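Local structure of extracellular ligand-binding receptor (Desulfohalobium retbaense DSM 5692, 5ERE) at residues L27-A30 against A35-I38; C263-R268 against N287-A292; V296-A299 against D303-Y306. The protein probably senses small solutes outside the cell, binding ketoleucine in a leucine-binding-protein-like module and cytosine in a tandem PAS-type sensor module, and also carries a calcium ion. All blocks are in the same frame, centred on the assembly; numbering follows the deposited sequence.

Interaction 1. Residues L27-A30 against A35-I38; sequences LALA and AFEI
Leu29 meets Phe36 and Ile38 through its two methyl groups: CD1 meets the Phe36 ring, while CD2 lies against Ile38 CG1 and the Phe36 carbonyl oxygen. The contact is carried by apolar side chains, with no hydrogen bond across the segments. CD1 lies against the far end of the aromatic ring, 3.5 Å from Phe36 CZ and a little further from CE2, approaching it obliquely while the two side chains cross at about a right angle. CD2 turns to the strand and presses on Ile38, where its 3.4 Å to CG1 is tighter than usual van der Waals contact. The first torsion of Leu29, -116°, is away from the staggered values. One polar group is shut in by this packing: Phe36 O, 3.3 Å from Leu29 CD2, has no hydrogen-bonding partner in the model. Replacing Leu29 with an alanine would probably leave a gap beside Phe36 CZ and Ile38 CG1 and let the ring shift. Within the beta-alpha-beta unit of strand 3-8, helix 15-32 and strand 37-42, the contact pins the C-terminal part of the helix to the start of the edge strand; Ile38 also touches Val4 and Val6 of strand 3-8, while Phe36 reaches Ser267 and Leu270 of helix 254-271.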
ATOM      1  N   LEU A  27       0.238  17.187  26.915  1.00 42.16           N
ATOM      2  CA  LEU A  27      -1.222  17.117  26.991  1.00 44.09           C
ATOM      3  C   LEU A  27      -1.714  15.702  27.396  1.00 48.50           C
ATOM      4  O   LEU A  27      -2.607  15.534  28.247  1.00 48.91           O
ATOM      5  CB  LEU A  27      -1.806  17.544  25.652  1.00 37.70           C
ATOM      6  CG  LEU A  27      -3.319  17.666  25.563  1.00 46.18           C
ATOM      7  CD1 LEU A  27      -3.797  18.798  26.434  1.00 56.43           C
ATOM      8  CD2 LEU A  27      -3.674  17.947  24.141  1.00 52.35           C
ATOM      9  N   ALA A  28      -1.087  14.694  26.799  1.00 37.51           N
ATOM     10  CA  ALA A  28      -1.381  13.290  27.020  1.00 44.24           C
ATOM     11  C   ALA A  28      -1.112  12.861  28.473  1.00 46.23           C
ATOM     12  O   ALA A  28      -1.871  12.074  29.061  1.00 47.90           O
ATOM     13  CB  ALA A  28      -0.564  12.454  26.071  1.00 36.88           C
ATOM     14  N   LEU A  29      -0.033  13.380  29.045  1.00 54.34           N
ATOM     15  CA  LEU A  29       0.385  12.971  30.380  1.00 64.69           C
ATOM     16  C   LEU A  29      -0.503  13.562  31.459  1.00 69.40           C
ATOM     17  O   LEU A  29      -0.832  12.890  32.426  1.00 78.57           O
ATOM     18  CB  LEU A  29       1.828  13.380  30.652  1.00 62.32           C
ATOM     19  CG  LEU A  29       2.733  12.173  30.851  1.00 67.54           C
ATOM     20  CD1 LEU A  29       2.860  11.485  29.516  1.00 67.94           C
ATOM     21  CD2 LEU A  29       4.087  12.572  31.408  1.00 69.27           C
ATOM     22  N   ALA A  30      -0.858  14.832  31.290  1.00 58.86           N
ATOM     23  CA  ALA A  30      -1.708  15.521  32.232  1.00 61.87           C
ATOM     24  C   ALA A  30      -3.027  14.754  32.460  1.00 67.67           C
ATOM     25  O   ALA A  30      -3.460  14.606  33.597  1.00 77.45           O
ATOM     26  CB  ALA A  30      -1.979  16.930  31.742  1.00 49.54           C
ATOM     27  N   ALA A  35       1.266   8.261  34.601  1.00 66.98           N
ATOM     28  CA  ALA A  35       1.878   6.979  34.982  1.00 66.49           C
ATOM     29  C   ALA A  35       3.420   7.032  34.938  1.00 62.60           C
ATOM     30  O   ALA A  35       4.091   6.161  35.480  1.00 58.16           O
ATOM     31  CB  ALA A  35       1.372   5.843  34.083  1.00 57.82           C
ATOM     32  N   PHE A  36       3.985   8.049  34.295  1.00 63.82           N
ATOM     33  CA  PHE A  36       5.434   8.218  34.285  1.00 53.66           C
ATOM     34  C   PHE A  36       5.797   9.700  34.172  1.00 55.52           C
ATOM     35  O   PHE A  36       4.952  10.519  33.814  1.00 50.40           O
ATOM     36  CB  PHE A  36       6.058   7.406  33.145  1.00 50.53           C
ATOM     37  CG  PHE A  36       5.547   7.764  31.768  1.00 50.81           C
ATOM     38  CD1 PHE A  36       4.445   7.128  31.215  1.00 53.65           C
ATOM     39  CD2 PHE A  36       6.166   8.725  31.036  1.00 49.52           C
ATOM     40  CE1 PHE A  36       3.975   7.465  29.939  1.00 47.07           C
ATOM     41  CE2 PHE A  36       5.706   9.064  29.740  1.00 57.63           C
ATOM     42  CZ  PHE A  36       4.620   8.424  29.195  1.00 54.04           C
ATOM     43  N   GLU A  37       7.034  10.035  34.533  1.00 47.64           N
ATOM     44  CA  GLU A  37       7.555  11.389  34.379  1.00 53.12           C
ATOM     45  C   GLU A  37       8.322  11.495  33.046  1.00 48.55           C
ATOM     46  O   GLU A  37       8.996  10.543  32.640  1.00 41.74           O
ATOM     47  CB  GLU A  37       8.478  11.755  35.542  1.00 56.94           C
ATOM     48  CG  GLU A  37       7.892  11.501  36.918  1.00 73.75           C
ATOM     49  CD  GLU A  37       7.407  12.766  37.581  1.00 90.51           C
ATOM     50  OE1 GLU A  37       8.075  13.220  38.538  1.00 90.73           O
ATOM     51  OE2 GLU A  37       6.362  13.303  37.146  1.00 98.86           O
ATOM     52  N   ILE A  38       8.209  12.649  32.396  1.00 44.88           N
ATOM     53  CA  ILE A  38       8.908  12.933  31.141  1.00 41.35           C
ATOM     54  C   ILE A  38      10.071  13.860  31.385  1.00 41.61           C
ATOM     55  O   ILE A  38       9.934  14.817  32.137  1.00 43.38           O
ATOM     56  CB  ILE A  38       7.985  13.597  30.103  1.00 49.35           C
ATOM     57  CG1 ILE A  38       6.984  12.589  29.547  1.00 63.08           C
ATOM     58  CG2 ILE A  38       8.777  14.162  28.940  1.00 49.41           C
ATOM     59  CD1 ILE A  38       7.592  11.517  28.724  1.00 66.05           C
TER

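Interaction 2. Residues C263-R268 against N287-A292; sequences CTTLSR and NTFTGA. With CA (calcium ion), chain E.
Phe289 reaches from its strand to helix 254-271 and meets Thr265 and Arg268 there. Its CB points at the helix, and a first torsion of -59°, with CG anti to the carbonyl carbon, carries the ring into the space between strand and helix. CG is the first ring atom to touch, at 4.1 Å from Thr265 CG2. CD2 comes nearer to the same methyl, 3.8 Å away, and the methyl approaches the ring obliquely. CD2 also meets the arginine: Arg268 NH2 lies 3.3 Å from it, at the ring edge and in the ring plane. Further out, CE2 is 3.4 Å from the same NH2. The guanidinium and ring planes are 60° apart, so the two groups are not stacked. Arg268 gets there by bending its chain at chi2 and chi3, and it also touches Trp283 of helix 277-284.

In this leucine-binding-protein-like module, the helix packs on strand 288-291, the first of three antiparallel strands that continue through 296-298 into 304-314. Thr265 turns its methyl to the Phe289 ring, while its hydroxyl OG1 bonds to Tyr284 OH and to Asp261 O. One turn of the helix is doubly tied, since Ser267 N and OG, each 3.0 Å from Cys263 O, reach that oxygen from opposite faces of its plane. At the other end of the strand segment, Asn287 OD1 binds the calcium ion at 2.3 Å, and Glu282 O and Ala285 O bind the same ion.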
ATOM      1  N   CYS A 263       2.139   8.078  24.147  1.00 38.50           N
ATOM      2  CA  CYS A 263       1.968   8.304  25.601  1.00 33.35           C
ATOM      3  C   CYS A 263       0.843   7.509  26.162  1.00 38.96           C
ATOM      4  O   CYS A 263       0.958   6.986  27.272  1.00 45.20           O
ATOM      5  CB  CYS A 263       1.762   9.774  25.956  1.00 40.76           C
ATOM      6  SG  CYS A 263       3.141  10.755  25.465  1.00 53.27           S
ATOM      7  N   THR A 264      -0.256   7.421  25.427  1.00 45.52           N
ATOM      8  CA  THR A 264      -1.440   6.698  25.914  1.00 44.07           C
ATOM      9  C   THR A 264      -1.103   5.235  26.189  1.00 44.73           C
ATOM     10  O   THR A 264      -1.415   4.681  27.245  1.00 46.13           O
ATOM     11  CB  THR A 264      -2.587   6.799  24.869  1.00 40.59           C
ATOM     12  OG1 THR A 264      -3.075   8.146  24.871  1.00 51.51           O
ATOM     13  CG2 THR A 264      -3.714   5.836  25.162  1.00 55.10           C
ATOM     14  N   THR A 265      -0.444   4.611  25.222  1.00 41.42           N
ATOM     15  CA  THR A 265      -0.223   3.185  25.298  1.00 40.81           C
ATOM     16  C   THR A 265       0.940   2.867  26.239  1.00 43.87           C
ATOM     17  O   THR A 265       0.871   1.886  26.961  1.00 42.71           O
ATOM     18  CB  THR A 265       0.002   2.600  23.904  1.00 39.39           C
ATOM     19  OG1 THR A 265       1.145   3.216  23.288  1.00 34.83           O
ATOM     20  CG2 THR A 265      -1.261   2.837  23.070  1.00 43.96           C
ATOM     21  N   LEU A 266       1.983   3.696  26.251  1.00 44.55           N
ATOM     22  CA  LEU A 266       3.100   3.482  27.151  1.00 44.05           C
ATOM     23  C   LEU A 266       2.696   3.677  28.610  1.00 41.34           C
ATOM     24  O   LEU A 266       3.194   2.985  29.485  1.00 40.41           O
ATOM     25  CB  LEU A 266       4.263   4.416  26.813  1.00 43.25           C
ATOM     26  CG  LEU A 266       5.600   4.155  27.513  1.00 43.57           C
ATOM     27  CD1 LEU A 266       6.120   2.769  27.189  1.00 43.05           C
ATOM     28  CD2 LEU A 266       6.641   5.198  27.062  1.00 46.31           C
ATOM     29  N   SER A 267       1.840   4.659  28.861  1.00 38.98           N
ATOM     30  CA  SER A 267       1.258   4.870  30.176  1.00 41.16           C
ATOM     31  C   SER A 267       0.580   3.606  30.670  1.00 42.65           C
ATOM     32  O   SER A 267       0.760   3.213  31.824  1.00 40.04           O
ATOM     33  CB  SER A 267       0.221   5.988  30.166  1.00 50.25           C
ATOM     34  OG  SER A 267       0.829   7.245  30.252  1.00 65.48           O
ATOM     35  N   ARG A 268      -0.213   2.987  29.794  1.00 42.00           N
ATOM     36  CA  ARG A 268      -0.977   1.800  30.170  1.00 43.84           C
ATOM     37  C   ARG A 268       0.028   0.679  30.432  1.00 42.76           C
ATOM     38  O   ARG A 268      -0.112  -0.029  31.421  1.00 47.41           O
ATOM     39  CB  ARG A 268      -2.003   1.399  29.083  1.00 40.62           C
ATOM     40  CG  ARG A 268      -3.284   2.278  28.977  1.00 55.87           C
ATOM     41  CD  ARG A 268      -3.862   2.424  27.516  1.00 59.03           C
ATOM     42  NE  ARG A 268      -3.998   1.135  26.830  1.00 71.51           N
ATOM     43  CZ  ARG A 268      -4.157   0.963  25.515  1.00 57.61           C
ATOM     44  NH1 ARG A 268      -4.229   1.996  24.686  1.00 63.78           N
ATOM     45  NH2 ARG A 268      -4.265  -0.281  25.041  1.00 70.91           N
ATOM     46  N   ASN A 287       0.416  -6.577  18.693  1.00 34.78           N
ATOM     47  CA  ASN A 287      -0.811  -6.038  19.252  1.00 36.58           C
ATOM     48  C   ASN A 287      -1.435  -5.027  18.342  1.00 37.52           C
ATOM     49  O   ASN A 287      -0.774  -4.424  17.493  1.00 34.28           O
ATOM     50  CB  ASN A 287      -0.588  -5.398  20.642  1.00 37.59           C
ATOM     51  CG  ASN A 287      -0.434  -6.419  21.724  1.00 39.07           C
ATOM     52  OD1 ASN A 287       0.539  -7.169  21.724  1.00 36.38           O
ATOM     53  ND2 ASN A 287      -1.393  -6.452  22.669  1.00 36.14           N
ATOM     54  N   THR A 288      -2.729  -4.850  18.561  1.00 34.46           N
ATOM     55  CA  THR A 288      -3.523  -3.866  17.876  1.00 38.73           C
ATOM     56  C   THR A 288      -3.972  -2.839  18.904  1.00 44.13           C
ATOM     57  O   THR A 288      -4.368  -3.201  20.012  1.00 38.77           O
ATOM     58  CB  THR A 288      -4.703  -4.534  17.173  1.00 41.58           C
ATOM     59  OG1 THR A 288      -4.180  -5.436  16.192  1.00 43.15           O
ATOM     60  CG2 THR A 288      -5.612  -3.476  16.516  1.00 40.52           C
ATOM     61  N   PHE A 289      -3.810  -1.564  18.569  1.00 35.35           N
ATOM     62  CA  PHE A 289      -4.328  -0.467  19.393  1.00 36.88           C
ATOM     63  C   PHE A 289      -5.143   0.487  18.562  1.00 41.52           C
ATOM     64  O   PHE A 289      -4.789   0.787  17.408  1.00 42.48           O
ATOM     65  CB  PHE A 289      -3.192   0.322  20.029  1.00 41.59           C
ATOM     66  CG  PHE A 289      -2.297  -0.496  20.906  1.00 37.50           C
ATOM     67  CD1 PHE A 289      -1.194  -1.137  20.384  1.00 38.89           C
ATOM     68  CD2 PHE A 289      -2.562  -0.604  22.267  1.00 43.27           C
ATOM     69  CE1 PHE A 289      -0.361  -1.893  21.191  1.00 40.99           C
ATOM     70  CE2 PHE A 289      -1.731  -1.375  23.097  1.00 44.40           C
ATOM     71  CZ  PHE A 289      -0.628  -2.011  22.551  1.00 39.80           C
ATOM     72  N   THR A 290      -6.190   1.022  19.159  1.00 28.74           N
ATOM     73  CA  THR A 290      -7.031   1.983  18.502  1.00 38.15           C
ATOM     74  C   THR A 290      -6.907   3.262  19.294  1.00 37.03           C
ATOM     75  O   THR A 290      -6.923   3.259  20.506  1.00 43.82           O
ATOM     76  CB  THR A 290      -8.473   1.480  18.397  1.00 49.73           C
ATOM     77  OG1 THR A 290      -8.494   0.356  17.498  1.00 46.57           O
ATOM     78  CG2 THR A 290      -9.383   2.560  17.852  1.00 53.57           C
ATOM     79  N   GLY A 291      -6.683   4.358  18.584  1.00 37.35           N
ATOM     80  CA  GLY A 291      -6.320   5.600  19.227  1.00 31.75           C
ATOM     81  C   GLY A 291      -6.390   6.716  18.200  1.00 31.13           C
ATOM     82  O   GLY A 291      -7.097   6.615  17.209  1.00 33.81           O
ATOM     83  N   ALA A 292      -5.646   7.777  18.447  1.00 36.60           N
ATOM     84  CA  ALA A 292      -5.759   8.961  17.629  1.00 31.20           C
ATOM     85  C   ALA A 292      -5.290   8.701  16.207  1.00 36.03           C
ATOM     86  O   ALA A 292      -5.824   9.320  15.253  1.00 32.49           O
ATOM     87  CB  ALA A 292      -4.989  10.117  18.252  1.00 37.60           C
TER
HETATM   88 CA    CA E 604       2.231  -8.619  22.399  1.00 38.44          CA

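Interaction 3. Residues V296-A299 against D303-Y306; sequences VTFA and DASY
Val296, Phe298 and Ala304 form the tightly packed face of a beta hairpin, in which strand 296-298 turns back into strand 304-314. Ala304 CB sits over one face of the Phe298 ring, a CH-pi contact of 4.1 Å to the ring centroid. The same methyl is 3.6 Å from Val296 CG1, so it touches both the valine and the phenylalanine. Val296 CG2 lies against Tyr306 CD1, the two side chains running side by side in the same direction; Tyr306 OH goes on to bond Leu108 O. With Val296 CG1 anti to the backbone N, chi1 175°, CG1 goes chiefly to Ala304 and CG2 to the tyrosine. Outside the hairpin, the Phe298 ring meets Tyr284 edge-to-face.

Thr297 and Ser305, a hydrogen-bonded antiparallel pair, face the other side and are only partly buried. Their backbones are joined by two bonds of unequal straightness: Thr297 N to Ser305 O is nearly linear at 172°, whereas Ser305 N reaches Thr297 O, 2.8 Å away, at a bent 133°. Near the turn, Ala299 N bonds to Asp303 O; Asp303 CB points away from the first strand, and its carboxylate forms salt bridges with Arg99 and Arg107. On the looser side a water spans the pair, donating to Ser305 O at 3.1 Å and accepting a weak bond from Thr297 OG1 at 3.5 Å.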
ATOM      1  N   VAL A 296      -4.061   0.781  14.814  1.00 30.81           N
ATOM      2  CA  VAL A 296      -2.634   0.547  14.642  1.00 31.84           C
ATOM      3  C   VAL A 296      -2.318  -0.896  15.005  1.00 36.66           C
ATOM      4  O   VAL A 296      -2.685  -1.339  16.080  1.00 39.29           O
ATOM      5  CB  VAL A 296      -1.765   1.496  15.531  1.00 28.22           C
ATOM      6  CG1 VAL A 296      -0.234   1.099  15.389  1.00 34.75           C
ATOM      7  CG2 VAL A 296      -2.017   2.982  15.182  1.00 39.76           C
ATOM      8  N   THR A 297      -1.628  -1.614  14.117  1.00 31.57           N
ATOM      9  CA  THR A 297      -1.273  -3.026  14.345  1.00 37.66           C
ATOM     10  C   THR A 297       0.230  -3.158  14.354  1.00 35.64           C
ATOM     11  O   THR A 297       0.884  -2.694  13.418  1.00 37.44           O
ATOM     12  CB  THR A 297      -1.852  -3.923  13.263  1.00 40.94           C
ATOM     13  OG1 THR A 297      -3.276  -3.792  13.270  1.00 49.63           O
ATOM     14  CG2 THR A 297      -1.471  -5.376  13.484  1.00 44.88           C
ATOM     15  N   PHE A 298       0.810  -3.803  15.362  1.00 38.90           N
ATOM     16  CA  PHE A 298       2.267  -3.972  15.351  1.00 29.77           C
ATOM     17  C   PHE A 298       2.652  -5.401  14.944  1.00 41.92           C
ATOM     18  O   PHE A 298       2.123  -6.388  15.473  1.00 37.31           O
ATOM     19  CB  PHE A 298       2.864  -3.644  16.706  1.00 39.38           C
ATOM     20  CG  PHE A 298       2.788  -2.207  17.099  1.00 36.16           C
ATOM     21  CD1 PHE A 298       1.620  -1.703  17.641  1.00 33.99           C
ATOM     22  CD2 PHE A 298       3.882  -1.367  16.989  1.00 34.70           C
ATOM     23  CE1 PHE A 298       1.519  -0.400  18.056  1.00 31.18           C
ATOM     24  CE2 PHE A 298       3.796  -0.040  17.408  1.00 28.99           C
ATOM     25  CZ  PHE A 298       2.588   0.441  17.960  1.00 28.92           C
ATOM     26  N   ALA A 299       3.600  -5.506  14.019  1.00 32.84           N
ATOM     27  CA  ALA A 299       4.153  -6.796  13.599  1.00 33.72           C
ATOM     28  C   ALA A 299       4.977  -7.371  14.730  1.00 36.09           C
ATOM     29  O   ALA A 299       5.305  -6.644  15.674  1.00 36.75           O
ATOM     30  CB  ALA A 299       5.051  -6.633  12.315  1.00 37.12           C
ATOM     31  N   ASP A 303       7.056  -3.175  14.394  1.00 36.66           N
ATOM     32  CA  ASP A 303       6.777  -2.080  13.461  1.00 39.01           C
ATOM     33  C   ASP A 303       5.290  -1.883  13.367  1.00 35.80           C
ATOM     34  O   ASP A 303       4.590  -2.846  13.060  1.00 34.29           O
ATOM     35  CB  ASP A 303       7.294  -2.394  12.048  1.00 34.12           C
ATOM     36  CG  ASP A 303       8.736  -1.986  11.818  1.00 48.58           C
ATOM     37  OD1 ASP A 303       9.304  -1.200  12.594  1.00 45.57           O
ATOM     38  OD2 ASP A 303       9.293  -2.463  10.813  1.00 55.58           O
ATOM     39  N   ALA A 304       4.815  -0.655  13.587  1.00 38.02           N
ATOM     40  CA  ALA A 304       3.407  -0.320  13.392  1.00 36.28           C
ATOM     41  C   ALA A 304       3.004  -0.378  11.920  1.00 39.90           C
ATOM     42  O   ALA A 304       3.810  -0.136  11.027  1.00 38.03           O
ATOM     43  CB  ALA A 304       3.110   1.072  13.950  1.00 36.84           C
ATOM     44  N   SER A 305       1.726  -0.639  11.683  1.00 43.57           N
ATOM     45  CA  SER A 305       1.152  -0.531  10.349  1.00 39.78           C
ATOM     46  C   SER A 305      -0.254   0.065  10.471  1.00 35.27           C
ATOM     47  O   SER A 305      -1.023  -0.295  11.364  1.00 29.76           O
ATOM     48  CB  SER A 305       1.131  -1.914   9.678  1.00 44.88           C
ATOM     49  OG  SER A 305       0.235  -1.953   8.606  1.00 49.72           O
ATOM     50  N   TYR A 306      -0.573   0.987   9.569  1.00 33.85           N
ATOM     51  CA  TYR A 306      -1.911   1.551   9.485  1.00 31.93           C
ATOM     52  C   TYR A 306      -2.074   2.171   8.088  1.00 38.57           C
ATOM     53  O   TYR A 306      -1.077   2.508   7.432  1.00 33.24           O
ATOM     54  CB  TYR A 306      -2.158   2.587  10.570  1.00 33.78           C
ATOM     55  CG  TYR A 306      -1.008   3.496  10.931  1.00 27.57           C
ATOM     56  CD1 TYR A 306      -0.127   3.165  11.949  1.00 31.23           C
ATOM     57  CD2 TYR A 306      -0.836   4.724  10.291  1.00 29.00           C
ATOM     58  CE1 TYR A 306       0.886   3.992  12.325  1.00 32.67           C
ATOM     59  CE2 TYR A 306       0.210   5.575  10.656  1.00 33.18           C
ATOM     60  CZ  TYR A 306       1.077   5.189  11.661  1.00 31.38           C
ATOM     61  OH  TYR A 306       2.106   5.984  12.109  1.00 28.46           O
TER
HETATM   62  O   HOH W   1      -4.014  -1.058  11.237  1.00 39.78           O

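In the fold
From the N terminus, interaction 1 comes first, closing the short loop between helix 15-32 and strand 37-42. Interaction 2 opens far along the chain and closes a longer connection, which contains helix 277-284, between helix 254-271 and strand 288-291. Interaction 3 follows almost at once and closes the tight turn of the next hairpin. The three run in series; none nests in or crosses another. In space, helix 254-271 links the first two, with Ser267 and Cys263 packed on Phe36 and Ala28. Strands 288-291 and 296-298, neighbours in one mixed sheet, join 2 to 3, whereas 1 and 3 stay about 14 Å apart at their nearest atoms.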